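Local atomic coordinates of putative polyprenyl synthetase (Streptomyces coelicolor, PDB entry 3NF2), a protein that probably builds isoprenyl diphosphates by magnesium-dependent transfer of prenyl groups. Residues Ala7-Gly12 with Lys55-Ala60; Ala62-Glu67 with Asp330-Leu335. All blocks are in the same frame, centred on the assembly; numbering follows the deposited sequence.

Interaction 1: residues Ala7-Gly12 with Lys55-Ala60. With SO4 (sulfate ion), chain B.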
ATOM      1  N   ALA A   7      14.259  22.702 -20.072  1.00 91.52           N
ATOM      2  CA  ALA A   7      13.800  23.754 -19.169  1.00 89.97           C
ATOM      3  C   ALA A   7      12.561  23.319 -18.391  1.00 88.43           C
ATOM      4  O   ALA A   7      12.411  23.659 -17.218  1.00 89.37           O
ATOM      5  CB  ALA A   7      13.519  25.036 -19.941  1.00 89.19           C
ATOM      6  N   LEU A   8      11.682  22.569 -19.053  1.00 84.56           N
ATOM      7  CA  LEU A   8      10.470  22.047 -18.420  1.00 83.58           C
ATOM      8  C   LEU A   8      10.769  20.922 -17.428  1.00 83.82           C
ATOM      9  O   LEU A   8      10.143  20.848 -16.368  1.00 80.67           O
ATOM     10  CB  LEU A   8       9.468  21.556 -19.469  1.00 80.84           C
ATOM     11  CG  LEU A   8       8.805  22.574 -20.395  1.00 77.92           C
ATOM     12  CD1 LEU A   8       7.906  21.849 -21.377  1.00 73.01           C
ATOM     13  CD2 LEU A   8       8.021  23.618 -19.609  1.00 77.82           C
ATOM     14  N   LEU A   9      11.713  20.048 -17.785  1.00 81.90           N
ATOM     15  CA  LEU A   9      12.137  18.950 -16.914  1.00 82.75           C
ATOM     16  C   LEU A   9      12.804  19.475 -15.642  1.00 82.32           C
ATOM     17  O   LEU A   9      12.586  18.934 -14.556  1.00 79.53           O
ATOM     18  CB  LEU A   9      13.078  17.986 -17.651  1.00 82.49           C
ATOM     19  CG  LEU A   9      12.588  17.242 -18.900  1.00 84.32           C
ATOM     20  CD1 LEU A   9      13.694  16.341 -19.431  1.00 89.54           C
ATOM     21  CD2 LEU A   9      11.321  16.429 -18.640  1.00 84.58           C
ATOM     22  N   GLU A  10      13.608  20.529 -15.800  1.00 81.32           N
ATOM     23  CA  GLU A  10      14.181  21.288 -14.691  1.00 81.57           C
ATOM     24  C   GLU A  10      13.082  21.918 -13.830  1.00 78.21           C
ATOM     25  O   GLU A  10      13.101  21.799 -12.604  1.00 73.85           O
ATOM     26  CB  GLU A  10      15.120  22.375 -15.242  1.00 85.68           C
ATOM     27  CG  GLU A  10      15.496  23.498 -14.263  1.00 94.30           C
ATOM     28  CD  GLU A  10      16.728  23.187 -13.417  1.00106.19           C
ATOM     29  OE1 GLU A  10      16.850  22.054 -12.894  1.00106.14           O
ATOM     30  OE2 GLU A  10      17.574  24.097 -13.265  1.00110.76           O
ATOM     31  N   ARG A  11      12.127  22.571 -14.493  1.00 76.33           N
ATOM     32  CA  ARG A  11      10.985  23.213 -13.843  1.00 78.38           C
ATOM     33  C   ARG A  11      10.205  22.260 -12.931  1.00 76.96           C
ATOM     34  O   ARG A  11       9.856  22.628 -11.809  1.00 77.31           O
ATOM     35  CB  ARG A  11      10.054  23.804 -14.906  1.00 79.70           C
ATOM     36  CG  ARG A  11       8.919  24.660 -14.393  1.00 77.96           C
ATOM     37  CD  ARG A  11       7.734  24.516 -15.322  1.00 84.10           C
ATOM     38  NE  ARG A  11       6.954  25.743 -15.412  1.00 94.92           N
ATOM     39  CZ  ARG A  11       5.825  25.870 -16.103  1.00 96.26           C
ATOM     40  NH1 ARG A  11       5.323  24.836 -16.770  1.00 91.20           N
ATOM     41  NH2 ARG A  11       5.196  27.038 -16.126  1.00 94.80           N
ATOM     42  N   GLY A  12       9.952  21.043 -13.413  1.00 74.35           N
ATOM     43  CA  GLY A  12       9.222  20.029 -12.653  1.00 70.72           C
ATOM     44  C   GLY A  12      10.012  19.450 -11.491  1.00 71.13           C
ATOM     45  O   GLY A  12       9.456  19.223 -10.411  1.00 67.50           O
ATOM     46  N   LYS A  55      15.015  10.839 -14.007  1.00106.94           N
ATOM     47  CA  LYS A  55      14.250  11.607 -14.985  1.00103.15           C
ATOM     48  C   LYS A  55      13.109  12.355 -14.309  1.00 97.48           C
ATOM     49  O   LYS A  55      12.683  11.995 -13.205  1.00 97.13           O
ATOM     50  CB  LYS A  55      13.694  10.688 -16.069  1.00105.51           C
ATOM     51  CG  LYS A  55      14.743   9.908 -16.864  1.00107.96           C
ATOM     52  CD  LYS A  55      14.178   8.609 -17.452  1.00110.01           C
ATOM     53  CE  LYS A  55      12.972   8.848 -18.371  1.00111.19           C
ATOM     54  NZ  LYS A  55      11.657   8.831 -17.633  1.00108.06           N
ATOM     55  N   ALA A  56      12.611  13.386 -14.983  1.00 88.14           N
ATOM     56  CA  ALA A  56      11.608  14.260 -14.397  1.00 80.98           C
ATOM     57  C   ALA A  56      10.397  14.481 -15.298  1.00 75.63           C
ATOM     58  O   ALA A  56       9.775  15.547 -15.254  1.00 74.93           O
ATOM     59  CB  ALA A  56      12.238  15.588 -14.016  1.00 84.06           C
ATOM     60  N   VAL A  57      10.050  13.466 -16.089  1.00 68.20           N
ATOM     61  CA  VAL A  57       8.944  13.567 -17.039  1.00 60.43           C
ATOM     62  C   VAL A  57       7.604  13.783 -16.330  1.00 57.76           C
ATOM     63  O   VAL A  57       6.888  14.745 -16.639  1.00 55.19           O
ATOM     64  CB  VAL A  57       8.869  12.334 -17.981  1.00 60.49           C
ATOM     65  CG1 VAL A  57       7.711  12.480 -18.963  1.00 57.25           C
ATOM     66  CG2 VAL A  57      10.173  12.154 -18.733  1.00 60.95           C
ATOM     67  N   ARG A  58       7.286  12.903 -15.377  1.00 50.35           N
ATOM     68  CA  ARG A  58       6.024  12.988 -14.622  1.00 51.64           C
ATOM     69  C   ARG A  58       5.794  14.322 -13.857  1.00 47.32           C
ATOM     70  O   ARG A  58       4.699  14.910 -13.973  1.00 45.51           O
ATOM     71  CB  ARG A  58       5.819  11.769 -13.699  1.00 47.02           C
ATOM     72  CG  ARG A  58       5.824  10.407 -14.385  1.00 51.74           C
ATOM     73  CD  ARG A  58       5.933   9.258 -13.364  1.00 55.87           C
ATOM     74  NE  ARG A  58       7.102   9.423 -12.505  1.00 47.46           N
ATOM     75  CZ  ARG A  58       8.263   8.795 -12.669  1.00 56.50           C
ATOM     76  NH1 ARG A  58       8.426   7.909 -13.641  1.00 51.96           N
ATOM     77  NH2 ARG A  58       9.267   9.046 -11.841  1.00 55.56           N
ATOM     78  N   PRO A  59       6.797  14.795 -13.073  1.00 45.34           N
ATOM     79  CA  PRO A  59       6.582  16.094 -12.424  1.00 45.68           C
ATOM     80  C   PRO A  59       6.376  17.253 -13.411  1.00 50.65           C
ATOM     81  O   PRO A  59       5.442  18.053 -13.232  1.00 51.25           O
ATOM     82  CB  PRO A  59       7.859  16.309 -11.596  1.00 49.48           C
ATOM     83  CG  PRO A  59       8.793  15.212 -11.960  1.00 50.50           C
ATOM     84  CD  PRO A  59       7.992  14.111 -12.536  1.00 44.51           C
ATOM     85  N   ALA A  60       7.217  17.318 -14.446  1.00 45.81           N
ATOM     86  CA  ALA A  60       7.071  18.323 -15.507  1.00 54.53           C
ATOM     87  C   ALA A  60       5.671  18.291 -16.108  1.00 51.68           C
ATOM     88  O   ALA A  60       5.078  19.324 -16.359  1.00 57.29           O
ATOM     89  CB  ALA A  60       8.121  18.119 -16.606  1.00 49.64           C
TER
HETATM   90  S   SO4 B   1      12.440   7.446 -12.886  1.00 77.46           S
HETATM   91  O1  SO4 B   1      11.934   8.450 -11.948  1.00 65.52           O
HETATM   92  O2  SO4 B   1      13.640   7.979 -13.528  1.00 78.40           O
HETATM   93  O3  SO4 B   1      12.749   6.222 -12.139  1.00 66.70           O
HETATM   94  O4  SO4 B   1      11.447   7.140 -13.924  1.00 60.05           O

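Interaction 2: residues Ala62-Glu67 with Asp330-Leu335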
ATOM      1  N   ALA A  62       2.837  17.118 -14.683  1.00 60.12           N
ATOM      2  CA  ALA A  62       1.812  17.521 -13.712  1.00 58.89           C
ATOM      3  C   ALA A  62       1.709  19.032 -13.507  1.00 56.41           C
ATOM      4  O   ALA A  62       0.604  19.553 -13.327  1.00 52.60           O
ATOM      5  CB  ALA A  62       2.021  16.815 -12.386  1.00 58.93           C
ATOM      6  N   VAL A  63       2.849  19.724 -13.531  1.00 56.32           N
ATOM      7  CA  VAL A  63       2.833  21.186 -13.411  1.00 58.03           C
ATOM      8  C   VAL A  63       2.291  21.812 -14.691  1.00 61.72           C
ATOM      9  O   VAL A  63       1.531  22.778 -14.627  1.00 64.48           O
ATOM     10  CB  VAL A  63       4.197  21.818 -12.948  1.00 59.25           C
ATOM     11  CG1 VAL A  63       4.561  21.348 -11.545  1.00 55.49           C
ATOM     12  CG2 VAL A  63       5.340  21.528 -13.908  1.00 60.61           C
ATOM     13  N   LEU A  64       2.647  21.225 -15.839  1.00 62.09           N
ATOM     14  CA  LEU A  64       2.054  21.576 -17.132  1.00 61.98           C
ATOM     15  C   LEU A  64       0.537  21.388 -17.153  1.00 59.67           C
ATOM     16  O   LEU A  64      -0.188  22.225 -17.689  1.00 60.01           O
ATOM     17  CB  LEU A  64       2.668  20.739 -18.256  1.00 63.40           C
ATOM     18  CG  LEU A  64       3.567  21.390 -19.301  1.00 66.88           C
ATOM     19  CD1 LEU A  64       4.990  21.530 -18.796  1.00 72.57           C
ATOM     20  CD2 LEU A  64       3.539  20.542 -20.553  1.00 61.93           C
ATOM     21  N   SER A  65       0.077  20.286 -16.563  1.00 57.51           N
ATOM     22  CA  SER A  65      -1.340  19.939 -16.519  1.00 55.92           C
ATOM     23  C   SER A  65      -2.185  21.029 -15.865  1.00 58.39           C
ATOM     24  O   SER A  65      -3.304  21.280 -16.294  1.00 56.75           O
ATOM     25  CB  SER A  65      -1.539  18.614 -15.781  1.00 52.35           C
ATOM     26  OG  SER A  65      -2.874  18.148 -15.914  1.00 49.49           O
ATOM     27  N   ALA A  66      -1.633  21.669 -14.835  1.00 59.32           N
ATOM     28  CA  ALA A  66      -2.311  22.749 -14.126  1.00 60.15           C
ATOM     29  C   ALA A  66      -2.517  23.986 -15.005  1.00 56.75           C
ATOM     30  O   ALA A  66      -3.574  24.629 -14.946  1.00 57.41           O
ATOM     31  CB  ALA A  66      -1.553  23.099 -12.845  1.00 59.38           C
ATOM     32  N   GLU A  67      -1.521  24.284 -15.838  1.00 50.06           N
ATOM     33  CA  GLU A  67      -1.562  25.431 -16.760  1.00 57.25           C
ATOM     34  C   GLU A  67      -2.659  25.384 -17.823  1.00 56.71           C
ATOM     35  O   GLU A  67      -3.035  26.424 -18.357  1.00 64.66           O
ATOM     36  CB  GLU A  67      -0.215  25.598 -17.449  1.00 56.80           C
ATOM     37  CG  GLU A  67       0.904  25.960 -16.509  1.00 61.59           C
ATOM     38  CD  GLU A  67       2.236  25.989 -17.201  1.00 68.96           C
ATOM     39  OE1 GLU A  67       2.838  27.078 -17.277  1.00 83.22           O
ATOM     40  OE2 GLU A  67       2.681  24.929 -17.682  1.00 81.43           O
ATOM     41  N   ASP A 330       1.702  23.460 -26.966  1.00 70.88           N
ATOM     42  CA  ASP A 330       3.049  23.388 -27.542  1.00 70.28           C
ATOM     43  C   ASP A 330       4.034  22.697 -26.602  1.00 68.59           C
ATOM     44  O   ASP A 330       4.894  21.925 -27.040  1.00 62.42           O
ATOM     45  CB  ASP A 330       3.570  24.794 -27.884  1.00 72.23           C
ATOM     46  CG  ASP A 330       3.199  25.247 -29.301  1.00 76.06           C
ATOM     47  OD1 ASP A 330       3.975  26.038 -29.886  1.00 70.22           O
ATOM     48  OD2 ASP A 330       2.145  24.819 -29.834  1.00 73.33           O
ATOM     49  N   ARG A 331       3.900  22.983 -25.308  1.00 68.14           N
ATOM     50  CA  ARG A 331       4.763  22.389 -24.295  1.00 68.26           C
ATOM     51  C   ARG A 331       4.482  20.889 -24.125  1.00 64.52           C
ATOM     52  O   ARG A 331       5.414  20.087 -24.008  1.00 58.33           O
ATOM     53  CB  ARG A 331       4.639  23.156 -22.973  1.00 69.74           C
ATOM     54  CG  ARG A 331       5.527  24.396 -22.906  1.00 76.61           C
ATOM     55  CD  ARG A 331       5.200  25.280 -21.710  1.00 87.47           C
ATOM     56  NE  ARG A 331       6.337  26.127 -21.341  1.00 96.93           N
ATOM     57  CZ  ARG A 331       6.350  26.976 -20.314  1.00 97.46           C
ATOM     58  NH1 ARG A 331       7.441  27.692 -20.062  1.00 91.90           N
ATOM     59  NH2 ARG A 331       5.279  27.117 -19.539  1.00 96.69           N
ATOM     60  N   PHE A 332       3.203  20.518 -24.157  1.00 61.03           N
ATOM     61  CA  PHE A 332       2.788  19.116 -24.099  1.00 62.93           C
ATOM     62  C   PHE A 332       3.256  18.323 -25.323  1.00 64.20           C
ATOM     63  O   PHE A 332       3.644  17.155 -25.211  1.00 68.42           O
ATOM     64  CB  PHE A 332       1.271  19.032 -24.004  1.00 63.63           C
ATOM     65  CG  PHE A 332       0.738  19.006 -22.603  1.00 64.54           C
ATOM     66  CD1 PHE A 332       0.222  20.150 -22.019  1.00 55.85           C
ATOM     67  CD2 PHE A 332       0.722  17.822 -21.875  1.00 65.85           C
ATOM     68  CE1 PHE A 332      -0.285  20.114 -20.727  1.00 63.80           C
ATOM     69  CE2 PHE A 332       0.209  17.777 -20.584  1.00 67.45           C
ATOM     70  CZ  PHE A 332      -0.293  18.923 -20.008  1.00 65.13           C
ATOM     71  N   THR A 333       3.205  18.972 -26.484  1.00 60.80           N
ATOM     72  CA  THR A 333       3.682  18.416 -27.750  1.00 58.88           C
ATOM     73  C   THR A 333       5.193  18.138 -27.737  1.00 57.54           C
ATOM     74  O   THR A 333       5.636  17.115 -28.253  1.00 65.50           O
ATOM     75  CB  THR A 333       3.271  19.345 -28.928  1.00 62.55           C
ATOM     76  OG1 THR A 333       1.850  19.248 -29.139  1.00 56.05           O
ATOM     77  CG2 THR A 333       4.016  19.010 -30.237  1.00 59.35           C
ATOM     78  N   ALA A 334       5.969  19.017 -27.115  1.00 52.83           N
ATOM     79  CA  ALA A 334       7.424  18.884 -27.098  1.00 58.13           C
ATOM     80  C   ALA A 334       7.934  17.786 -26.165  1.00 62.63           C
ATOM     81  O   ALA A 334       8.988  17.194 -26.420  1.00 67.63           O
ATOM     82  CB  ALA A 334       8.081  20.215 -26.760  1.00 57.98           C
ATOM     83  N   LEU A 335       7.202  17.531 -25.080  1.00 64.03           N
ATOM     84  CA  LEU A 335       7.521  16.422 -24.178  1.00 63.25           C
ATOM     85  C   LEU A 335       7.325  15.095 -24.895  1.00 63.51           C
ATOM     86  O   LEU A 335       8.152  14.185 -24.774  1.00 61.37           O
ATOM     87  CB  LEU A 335       6.660  16.472 -22.916  1.00 62.78           C
ATOM     88  CG  LEU A 335       7.070  17.510 -21.870  1.00 65.82           C
ATOM     89  CD1 LEU A 335       5.955  17.723 -20.879  1.00 65.42           C
ATOM     90  CD2 LEU A 335       8.359  17.122 -21.148  1.00 59.99           C
TER

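Interaction 1: residues Ala7-Gly12 with Lys55-Ala60
A56, P59 and A60 turn their short side chains onto the backbone of helix 5-25, and the end of L9 comes in against A56, V57 and A60. A60 CB rests on L8 O at 3.4 Å and A56 CB lies equally near L9 O, while the ring carbon P59 CB meets G12 O. With CG anti to the carbonyl carbon (chi1 -61°), L9 carries CD2 across to 4.2 Å from A60 CB and alongside V57 CG2. G12 brings the backbones closest, its CA 4.0 Å from A60 CA; a CB there would run into A60 N. On the far side R58, whose NE pairs with E84, presents one edge of its guanidinium to a sulfate, the sulfur lying in the group's plane: NH2 donates to O1 at 2.7 Å and NH1 to O4 at 3.1 Å. K55 N adds a bond to O2 (166° at the hydrogen), R104 another. Small side chains thus pack closely on backbone carbonyls, with looser apolar contacts from L9 and no hydrogen bond between the segments; the sulfate, probably from the crystallisation liquor, sits where this family would be expected to hold the diphosphate of isopentenyl diphosphate.

Interaction 2: residues Ala62-Glu67 with Asp330-Leu335
L64 and F332 make the central apolar contact: the methyl CD2 of L64 lies over one face of the F332 ring, 3.8 Å from its centroid and 15° off the normal, a CH-pi contact. The two side chains point past one another from opposing helices. The same methyl touches L335 CD1 at 3.7 Å and R331 CB at a like distance, and sits close to F332 N, so a single branch of L64 fills the angle between three residues of helix 326-339. The far end of the ring, F332 CZ, reaches the backbone of S65, whose CA lies at the ring edge. Y212 meets the ring with its plane nearly perpendicular. With F332 cut back to an alanine, L64 CD2 would probably lose its aromatic face and a gap would open beside S65 and Y212.

The polar contact lies to one side. R331, extended from CG to NE, brings NH2 to 3.3 Å from E67 OE1 in a salt bridge at the guanidinium edge, the carboxylate and guanidinium planes 35° apart and the two chains nearly perpendicular. E67 OE1 has its nearer partner in R11 of helix 5-25, whose guanidinium also comes close to that of R331, and the shared carboxylate probably offsets the like charges. S65 OG bonds to S192 O and A196 N.

The axes of segments 62-67 and 330-335 come within 10.6 Å and run roughly antiparallel (154°), an arrangement typical of the all-helical isoprenoid synthase fold, here joining an early helix to the last one.

In the fold
Interactions 1 and 2 use successive parts of helix 57-67: its start meets the N-terminal helix 5-25, its later turns the C-terminal helix 326-339. Both are buried, their centres about 10 Å apart, but interaction 1 lies nearer the centre of the chain, whereas two charged residues of interaction 2 are partly exposed. Small side chains against backbone mark the first contact, large side chains and an ion pair the second. They meet directly: R11 NH2 is 2.6 Å from E67 OE1, and L8 packs on both L64 and R331. The three helices thus share one apolar seam, with the R11–E67–R331 charge group at its border and the sulfate beside the opposite end of helix 57-67.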